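Local coordinates for protein alkylpurine DNA glycosylase AlkC (Pseudomonas fluorescens, PDB 5VHV) that probably excises alkylated purine bases from DNA, opening base excision repair without flipping the damaged nucleotide out of the duplex, at residues K202-E213 with L230-A241. Numbering follows the deposited sequence.
Sequences KDHPEWVLSLIE and LRSLIKQGNTRA. With nucleotides of chain C.
Leu209, in the middle of helix 205-213, comes within 6.7 Å of Ala241 (CA to CA), while nearer the DNA the backbones stand wider apart, 7.7 Å between the CA atoms of Pro205 and Leu233. Leu209 points its branch at the junction of helices 231-235 and 239-244. Its CD2 lies against Leu230 CD2 and Ala241 CB, its CD1 packs on the Asn238 amide, and its CG meets Leu233 CD1 tip to tip at 3.9 Å. Pro205 CB rests on Leu233 CD2, and Ile212 CD1 reaches end-on to Leu230 CG, with Leu244 close by. In the turn, positive-phi Gly237 closes helix 231-235 in a Schellman motif, and Asn238 N-caps the next helix: with CG anti to the backbone N (chi1 -178°), its OD1 accepts from Ala241 N in the carbonyl plane, 2.8 Å away. These short helices belong to the alpha-helical, HEAT-like DNA alkylation repair fold, close to where the chain passes into the C-terminal beta domain. On the outer side, Arg240 bends at chi3 (78°), and Leu209 CB lies over one face of the guanidinium, 3.6 Å from Arg240 CZ, the arginine fitting as a knob among Glu206, Leu209, Ser210 and Glu213. Glu213 forms a two-bond, side-on salt bridge with it, Arg240 NE to Glu213 OE2 at 2.9 Å and Arg240 NH2 to Glu213 OE1 at 2.8 Å, though the two planes are turned 41° apart. NH2 also donates in its own plane to Ser210 OG, fixing the group's rotation, and a water bridges Glu213 OE2 to Arg240 O. At the DNA end, Lys202 passes its CE by Ser232 OG, itself hydrogen-bonded to Asn198, and donates from NZ to OP1 of DA6 of chain C at 2.8 Å.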
ATOM      1  N   LYS A 202      -2.148   9.802   8.377  1.00 17.81           N
ATOM      2  CA  LYS A 202      -1.118   9.586   9.393  1.00 15.77           C
ATOM      3  C   LYS A 202      -0.576  10.907   9.923  1.00 21.57           C
ATOM      4  O   LYS A 202      -0.072  10.959  11.050  1.00 21.72           O
ATOM      5  CB  LYS A 202       0.037   8.745   8.838  1.00 17.01           C
ATOM      6  CG  LYS A 202      -0.405   7.386   8.217  1.00 24.43           C
ATOM      7  CD  LYS A 202      -1.455   6.649   9.032  1.00 38.89           C
ATOM      8  CE  LYS A 202      -1.854   5.323   8.361  1.00 30.27           C
ATOM      9  NZ  LYS A 202      -0.663   4.437   8.206  1.00 25.33           N
ATOM     10  N   ASP A 203      -0.648  11.964   9.129  1.00 18.23           N
ATOM     11  CA  ASP A 203      -0.101  13.264   9.508  1.00 20.04           C
ATOM     12  C   ASP A 203      -1.123  14.385   9.539  1.00 22.21           C
ATOM     13  O   ASP A 203      -0.910  15.355  10.265  1.00 23.71           O
ATOM     14  CB  ASP A 203       1.021  13.671   8.552  1.00 23.17           C
ATOM     15  CG  ASP A 203       2.243  12.809   8.721  1.00 26.24           C
ATOM     16  OD1 ASP A 203       2.806  12.825   9.827  1.00 32.41           O
ATOM     17  OD2 ASP A 203       2.599  12.094   7.780  1.00 24.23           O
ATOM     18  N   HIS A 204      -2.200  14.307   8.754  1.00 17.97           N
ATOM     19  CA  HIS A 204      -3.205  15.374   8.703  1.00 20.78           C
ATOM     20  C   HIS A 204      -4.595  14.758   8.658  1.00 20.88           C
ATOM     21  O   HIS A 204      -5.330  14.901   7.672  1.00 18.87           O
ATOM     22  CB  HIS A 204      -2.968  16.283   7.498  1.00 23.15           C
ATOM     23  CG  HIS A 204      -1.588  16.847   7.439  1.00 24.84           C
ATOM     24  ND1 HIS A 204      -1.206  17.952   8.170  1.00 27.58           N
ATOM     25  CD2 HIS A 204      -0.491  16.448   6.756  1.00 23.26           C
ATOM     26  CE1 HIS A 204       0.063  18.217   7.927  1.00 30.97           C
ATOM     27  NE2 HIS A 204       0.520  17.321   7.071  1.00 27.07           N
ATOM     28  N   PRO A 205      -4.989  14.061   9.727  1.00 20.65           N
ATOM     29  CA  PRO A 205      -6.291  13.385   9.715  1.00 21.00           C
ATOM     30  C   PRO A 205      -7.459  14.325   9.503  1.00 22.86           C
ATOM     31  O   PRO A 205      -8.385  13.989   8.752  1.00 22.46           O
ATOM     32  CB  PRO A 205      -6.342  12.710  11.097  1.00 21.01           C
ATOM     33  CG  PRO A 205      -5.391  13.468  11.943  1.00 26.76           C
ATOM     34  CD  PRO A 205      -4.285  13.864  11.004  1.00 20.96           C
ATOM     35  N   GLU A 206      -7.456  15.496  10.149  1.00 22.30           N
ATOM     36  CA  GLU A 206      -8.594  16.404  10.025  1.00 23.86           C
ATOM     37  C   GLU A 206      -8.755  16.901   8.601  1.00 23.62           C
ATOM     38  O   GLU A 206      -9.881  17.152   8.156  1.00 25.12           O
ATOM     39  CB  GLU A 206      -8.430  17.594  10.971  1.00 28.05           C
ATOM     40  CG  GLU A 206      -8.466  17.213  12.443  1.00 35.84           C
ATOM     41  CD  GLU A 206      -8.159  18.378  13.371  1.00 68.78           C
ATOM     42  OE1 GLU A 206      -7.607  19.395  12.900  0.57 78.96           O
ATOM     43  OE2 GLU A 206      -8.473  18.275  14.575  0.64 76.57           O
ATOM     44  N   TRP A 207      -7.647  17.048   7.876  1.00 23.66           N
ATOM     45  CA  TRP A 207      -7.731  17.496   6.491  1.00 23.33           C
ATOM     46  C   TRP A 207      -8.457  16.473   5.630  1.00 23.44           C
ATOM     47  O   TRP A 207      -9.306  16.834   4.804  1.00 24.93           O
ATOM     48  CB  TRP A 207      -6.332  17.766   5.938  1.00 23.94           C
ATOM     49  CG  TRP A 207      -6.350  18.367   4.576  1.00 24.73           C
ATOM     50  CD1 TRP A 207      -6.302  19.704   4.268  1.00 27.54           C
ATOM     51  CD2 TRP A 207      -6.408  17.671   3.327  1.00 22.20           C
ATOM     52  NE1 TRP A 207      -6.331  19.872   2.908  1.00 28.21           N
ATOM     53  CE2 TRP A 207      -6.405  18.644   2.306  1.00 27.52           C
ATOM     54  CE3 TRP A 207      -6.472  16.323   2.971  1.00 21.59           C
ATOM     55  CZ2 TRP A 207      -6.469  18.309   0.955  1.00 27.48           C
ATOM     56  CZ3 TRP A 207      -6.536  15.991   1.628  1.00 22.37           C
ATOM     57  CH2 TRP A 207      -6.531  16.986   0.635  1.00 23.67           C
ATOM     58  N   VAL A 208      -8.139  15.188   5.809  1.00 23.40           N
ATOM     59  CA  VAL A 208      -8.829  14.135   5.070  1.00 21.07           C
ATOM     60  C   VAL A 208     -10.298  14.069   5.480  1.00 20.94           C
ATOM     61  O   VAL A 208     -11.181  13.896   4.635  1.00 21.04           O
ATOM     62  CB  VAL A 208      -8.128  12.784   5.297  1.00 20.39           C
ATOM     63  CG1 VAL A 208      -8.927  11.644   4.673  1.00 18.97           C
ATOM     64  CG2 VAL A 208      -6.694  12.802   4.770  1.00 20.42           C
ATOM     65  N   LEU A 209     -10.582  14.182   6.779  1.00 19.92           N
ATOM     66  CA  LEU A 209     -11.962  14.112   7.245  1.00 20.49           C
ATOM     67  C   LEU A 209     -12.784  15.252   6.668  1.00 21.50           C
ATOM     68  O   LEU A 209     -13.893  15.043   6.164  1.00 24.69           O
ATOM     69  CB  LEU A 209     -12.008  14.135   8.774  1.00 21.24           C
ATOM     70  CG  LEU A 209     -11.445  12.872   9.436  1.00 19.09           C
ATOM     71  CD1 LEU A 209     -11.089  13.167  10.908  1.00 23.92           C
ATOM     72  CD2 LEU A 209     -12.435  11.719   9.339  1.00 22.30           C
ATOM     73  N   SER A 210     -12.245  16.468   6.712  1.00 23.50           N
ATOM     74  CA  SER A 210     -12.947  17.597   6.124  1.00 25.22           C
ATOM     75  C   SER A 210     -13.163  17.391   4.630  1.00 25.06           C
ATOM     76  O   SER A 210     -14.247  17.685   4.103  1.00 25.46           O
ATOM     77  CB  SER A 210     -12.175  18.887   6.392  1.00 30.26           C
ATOM     78  OG  SER A 210     -12.228  19.223   7.768  1.00 29.31           O
ATOM     79  N   LEU A 211     -12.135  16.905   3.926  1.00 24.61           N
ATOM     80  CA  LEU A 211     -12.257  16.652   2.495  1.00 23.04           C
ATOM     81  C   LEU A 211     -13.410  15.703   2.207  1.00 23.18           C
ATOM     82  O   LEU A 211     -14.297  16.007   1.403  1.00 22.40           O
ATOM     83  CB  LEU A 211     -10.951  16.063   1.954  1.00 22.61           C
ATOM     84  CG  LEU A 211     -10.873  15.850   0.436  1.00 25.95           C
ATOM     85  CD1 LEU A 211     -10.706  17.197  -0.284  1.00 27.70           C
ATOM     86  CD2 LEU A 211      -9.742  14.884   0.059  1.00 26.08           C
ATOM     87  N   ILE A 212     -13.416  14.542   2.866  1.00 22.36           N
ATOM     88  CA  ILE A 212     -14.409  13.529   2.544  1.00 20.13           C
ATOM     89  C   ILE A 212     -15.792  13.946   3.041  1.00 26.01           C
ATOM     90  O   ILE A 212     -16.819  13.563   2.459  1.00 22.94           O
ATOM     91  CB  ILE A 212     -13.933  12.169   3.090  1.00 18.37           C
ATOM     92  CG1 ILE A 212     -12.624  11.766   2.410  1.00 24.29           C
ATOM     93  CG2 ILE A 212     -14.978  11.104   2.854  1.00 21.53           C
ATOM     94  CD1 ILE A 212     -12.028  10.449   2.941  1.00 21.37           C
ATOM     95  N   GLU A 213     -15.858  14.793   4.064  1.00 21.69           N
ATOM     96  CA  GLU A 213     -17.147  15.346   4.449  1.00 22.51           C
ATOM     97  C   GLU A 213     -17.748  16.229   3.352  1.00 26.90           C
ATOM     98  O   GLU A 213     -18.944  16.528   3.401  1.00 25.58           O
ATOM     99  CB  GLU A 213     -16.997  16.120   5.765  1.00 29.23           C
ATOM    100  CG  GLU A 213     -16.857  15.172   6.962  1.00 26.13           C
ATOM    101  CD  GLU A 213     -16.408  15.847   8.236  1.00 32.22           C
ATOM    102  OE1 GLU A 213     -16.141  17.068   8.221  1.00 28.71           O
ATOM    103  OE2 GLU A 213     -16.309  15.134   9.259  1.00 29.29           O
ATOM    104  N   LEU A 230     -10.235   5.966   4.917  1.00 13.58           N
ATOM    105  CA  LEU A 230     -10.446   6.217   6.330  1.00 14.72           C
ATOM    106  C   LEU A 230     -10.171   4.995   7.191  1.00 18.42           C
ATOM    107  O   LEU A 230     -10.417   5.037   8.400  1.00 16.71           O
ATOM    108  CB  LEU A 230     -11.880   6.686   6.563  1.00 18.00           C
ATOM    109  CG  LEU A 230     -12.247   8.060   5.977  1.00 19.32           C
ATOM    110  CD1 LEU A 230     -13.744   8.318   6.024  1.00 24.27           C
ATOM    111  CD2 LEU A 230     -11.488   9.151   6.708  1.00 21.55           C
ATOM    112  N   ARG A 231      -9.617   3.933   6.615  1.00 18.53           N
ATOM    113  CA  ARG A 231      -9.551   2.661   7.337  1.00 14.92           C
ATOM    114  C   ARG A 231      -8.732   2.751   8.616  1.00 17.25           C
ATOM    115  O   ARG A 231      -9.055   2.067   9.596  1.00 16.28           O
ATOM    116  CB  ARG A 231      -9.004   1.576   6.419  1.00 13.46           C
ATOM    117  CG  ARG A 231      -7.519   1.719   6.008  1.00 13.98           C
ATOM    118  CD  ARG A 231      -7.256   0.694   4.929  1.00 20.61           C
ATOM    119  NE  ARG A 231      -5.870   0.532   4.523  1.00 15.58           N
ATOM    120  CZ  ARG A 231      -5.299   1.138   3.487  1.00 15.21           C
ATOM    121  NH1 ARG A 231      -5.960   2.029   2.775  1.00 14.83           N
ATOM    122  NH2 ARG A 231      -4.057   0.824   3.155  1.00 15.80           N
ATOM    123  N   SER A 232      -7.664   3.557   8.636  1.00 16.14           N
ATOM    124  CA  SER A 232      -6.872   3.671   9.855  1.00 16.20           C
ATOM    125  C   SER A 232      -7.628   4.472  10.907  1.00 14.48           C
ATOM    126  O   SER A 232      -7.681   4.087  12.080  1.00 17.54           O
ATOM    127  CB  SER A 232      -5.507   4.309   9.547  1.00 16.79           C
ATOM    128  OG  SER A 232      -4.776   3.524   8.612  1.00 16.64           O
ATOM    129  N   LEU A 233      -8.267   5.566  10.500  1.00 16.09           N
ATOM    130  CA  LEU A 233      -9.034   6.353  11.462  1.00 18.16           C
ATOM    131  C   LEU A 233     -10.223   5.566  12.005  1.00 17.22           C
ATOM    132  O   LEU A 233     -10.573   5.716  13.180  1.00 17.51           O
ATOM    133  CB  LEU A 233      -9.504   7.660  10.825  1.00 15.20           C
ATOM    134  CG  LEU A 233      -8.379   8.613  10.383  1.00 16.81           C
ATOM    135  CD1 LEU A 233      -8.935   9.912   9.785  1.00 17.20           C
ATOM    136  CD2 LEU A 233      -7.462   8.943  11.544  1.00 21.96           C
ATOM    137  N   ILE A 234     -10.827   4.715  11.181  1.00 17.22           N
ATOM    138  CA  ILE A 234     -11.936   3.887  11.659  1.00 15.95           C
ATOM    139  C   ILE A 234     -11.453   2.930  12.741  1.00 17.73           C
ATOM    140  O   ILE A 234     -12.127   2.738  13.759  1.00 17.72           O
ATOM    141  CB  ILE A 234     -12.593   3.137  10.482  1.00 18.43           C
ATOM    142  CG1 ILE A 234     -13.383   4.124   9.610  1.00 17.88           C
ATOM    143  CG2 ILE A 234     -13.542   2.001  10.969  1.00 19.41           C
ATOM    144  CD1 ILE A 234     -13.712   3.588   8.259  1.00 20.58           C
ATOM    145  N   LYS A 235     -10.298   2.293  12.521  1.00 16.19           N
ATOM    146  CA  LYS A 235      -9.736   1.398  13.529  1.00 15.67           C
ATOM    147  C   LYS A 235      -9.408   2.143  14.814  1.00 15.54           C
ATOM    148  O   LYS A 235      -9.541   1.584  15.912  1.00 17.87           O
ATOM    149  CB  LYS A 235      -8.493   0.702  12.963  1.00 13.92           C
ATOM    150  CG  LYS A 235      -8.836  -0.432  12.013  1.00 14.26           C
ATOM    151  CD  LYS A 235      -7.615  -1.242  11.616  1.00 13.26           C
ATOM    152  CE  LYS A 235      -6.674  -0.409  10.741  1.00 15.57           C
ATOM    153  NZ  LYS A 235      -5.487  -1.230  10.295  1.00 16.37           N
ATOM    154  N   GLN A 236      -8.994   3.410  14.702  1.00 15.64           N
ATOM    155  CA  GLN A 236      -8.719   4.253  15.861  1.00 17.27           C
ATOM    156  C   GLN A 236      -9.982   4.706  16.569  1.00 19.81           C
ATOM    157  O   GLN A 236      -9.883   5.330  17.627  1.00 21.75           O
ATOM    158  CB  GLN A 236      -7.923   5.485  15.436  1.00 19.85           C
ATOM    159  CG  GLN A 236      -6.512   5.203  14.973  1.00 26.35           C
ATOM    160  CD  GLN A 236      -5.904   6.438  14.311  1.00 29.34           C
ATOM    161  OE1 GLN A 236      -6.254   7.577  14.643  1.00 31.88           O
ATOM    162  NE2 GLN A 236      -5.027   6.214  13.348  1.00 32.63           N
ATOM    163  N   GLY A 237     -11.156   4.411  16.021  1.00 19.06           N
ATOM    164  CA  GLY A 237     -12.388   4.833  16.661  1.00 18.75           C
ATOM    165  C   GLY A 237     -12.726   6.285  16.436  1.00 18.05           C
ATOM    166  O   GLY A 237     -13.493   6.862  17.212  1.00 19.13           O
ATOM    167  N   ASN A 238     -12.186   6.893  15.391  1.00 17.84           N
ATOM    168  CA  ASN A 238     -12.446   8.303  15.108  1.00 19.10           C
ATOM    169  C   ASN A 238     -13.928   8.521  14.810  1.00 22.72           C
ATOM    170  O   ASN A 238     -14.481   7.898  13.899  1.00 19.45           O
ATOM    171  CB  ASN A 238     -11.591   8.756  13.925  1.00 17.71           C
ATOM    172  CG  ASN A 238     -11.781  10.216  13.602  1.00 26.69           C
ATOM    173  OD1 ASN A 238     -12.741  10.595  12.943  1.00 23.22           O
ATOM    174  ND2 ASN A 238     -10.864  11.044  14.063  1.00 26.00           N
ATOM    175  N   THR A 239     -14.574   9.419  15.575  1.00 23.92           N
ATOM    176  CA  THR A 239     -16.024   9.588  15.461  1.00 23.71           C
ATOM    177  C   THR A 239     -16.426  10.164  14.105  1.00 23.31           C
ATOM    178  O   THR A 239     -17.424   9.729  13.512  1.00 26.05           O
ATOM    179  CB  THR A 239     -16.531  10.493  16.584  1.00 25.74           C
ATOM    180  OG1 THR A 239     -16.038   9.996  17.830  1.00 27.56           O
ATOM    181  CG2 THR A 239     -18.058  10.502  16.605  1.00 32.55           C
ATOM    182  N   ARG A 240     -15.675  11.152  13.608  1.00 25.99           N
ATOM    183  CA  ARG A 240     -15.986  11.737  12.305  1.00 21.62           C
ATOM    184  C   ARG A 240     -15.871  10.699  11.199  1.00 20.49           C
ATOM    185  O   ARG A 240     -16.715  10.640  10.297  1.00 21.11           O
ATOM    186  CB  ARG A 240     -15.057  12.909  12.017  1.00 20.54           C
ATOM    187  CG  ARG A 240     -15.428  14.194  12.762  1.00 26.75           C
ATOM    188  CD  ARG A 240     -14.333  15.210  12.592  1.00 29.93           C
ATOM    189  NE  ARG A 240     -14.389  15.848  11.279  1.00 26.54           N
ATOM    190  CZ  ARG A 240     -13.512  16.732  10.831  1.00 25.95           C
ATOM    191  NH1 ARG A 240     -12.462  17.072  11.564  1.00 27.60           N
ATOM    192  NH2 ARG A 240     -13.686  17.275   9.636  1.00 27.30           N
ATOM    193  N   ALA A 241     -14.848   9.858  11.269  1.00 18.48           N
ATOM    194  CA  ALA A 241     -14.690   8.805  10.267  1.00 22.60           C
ATOM    195  C   ALA A 241     -15.806   7.770  10.363  1.00 23.04           C
ATOM    196  O   ALA A 241     -16.381   7.373   9.346  1.00 20.83           O
ATOM    197  CB  ALA A 241     -13.326   8.146  10.428  1.00 17.75           C
TER
ATOM    198  P    DA C   6      -1.073   1.012   7.047  1.00 17.88           P
ATOM    199  OP1  DA C   6      -1.644   2.354   6.701  1.00 21.13           O
ATOM    200  OP2  DA C   6      -1.910  -0.046   7.641  1.00 17.48           O
ATOM    201  O5'  DA C   6      -0.367   0.337   5.799  1.00 17.10           O
ATOM    202  C5'  DA C   6       0.345   1.141   4.857  1.00 18.32           C
ATOM    203  C4'  DA C   6       1.085   0.261   3.881  1.00 17.80           C
ATOM    204  O4'  DA C   6       2.085  -0.508   4.594  1.00 18.92           O
ATOM    205  C3'  DA C   6       0.193  -0.775   3.151  1.00 18.36           C
ATOM    206  O3'  DA C   6       0.226  -0.578   1.738  1.00 18.47           O
ATOM    207  C2'  DA C   6       0.794  -2.112   3.523  1.00 20.04           C
ATOM    208  C1'  DA C   6       2.198  -1.741   3.934  1.00 19.08           C
ATOM    209  N9   DA C   6       2.826  -2.740   4.778  1.00 19.63           N
ATOM    210  C8   DA C   6       2.301  -3.347   5.884  1.00 20.65           C
ATOM    211  N7   DA C   6       3.084  -4.262   6.401  1.00 23.58           N
ATOM    212  C5   DA C   6       4.174  -4.276   5.549  1.00 18.52           C
ATOM    213  C6   DA C   6       5.348  -5.041   5.524  1.00 15.31           C
ATOM    214  N6   DA C   6       5.635  -5.989   6.440  1.00 20.56           N
ATOM    215  N1   DA C   6       6.247  -4.783   4.544  1.00 18.15           N
ATOM    216  C2   DA C   6       5.961  -3.839   3.640  1.00 22.05           C
ATOM    217  N3   DA C   6       4.876  -3.071   3.552  1.00 18.47           N
ATOM    218  C4   DA C   6       4.019  -3.340   4.544  1.00 18.11           C
TER
HETATM  219  O   HOH W   1     -18.053  13.066   9.808  1.00 25.15           O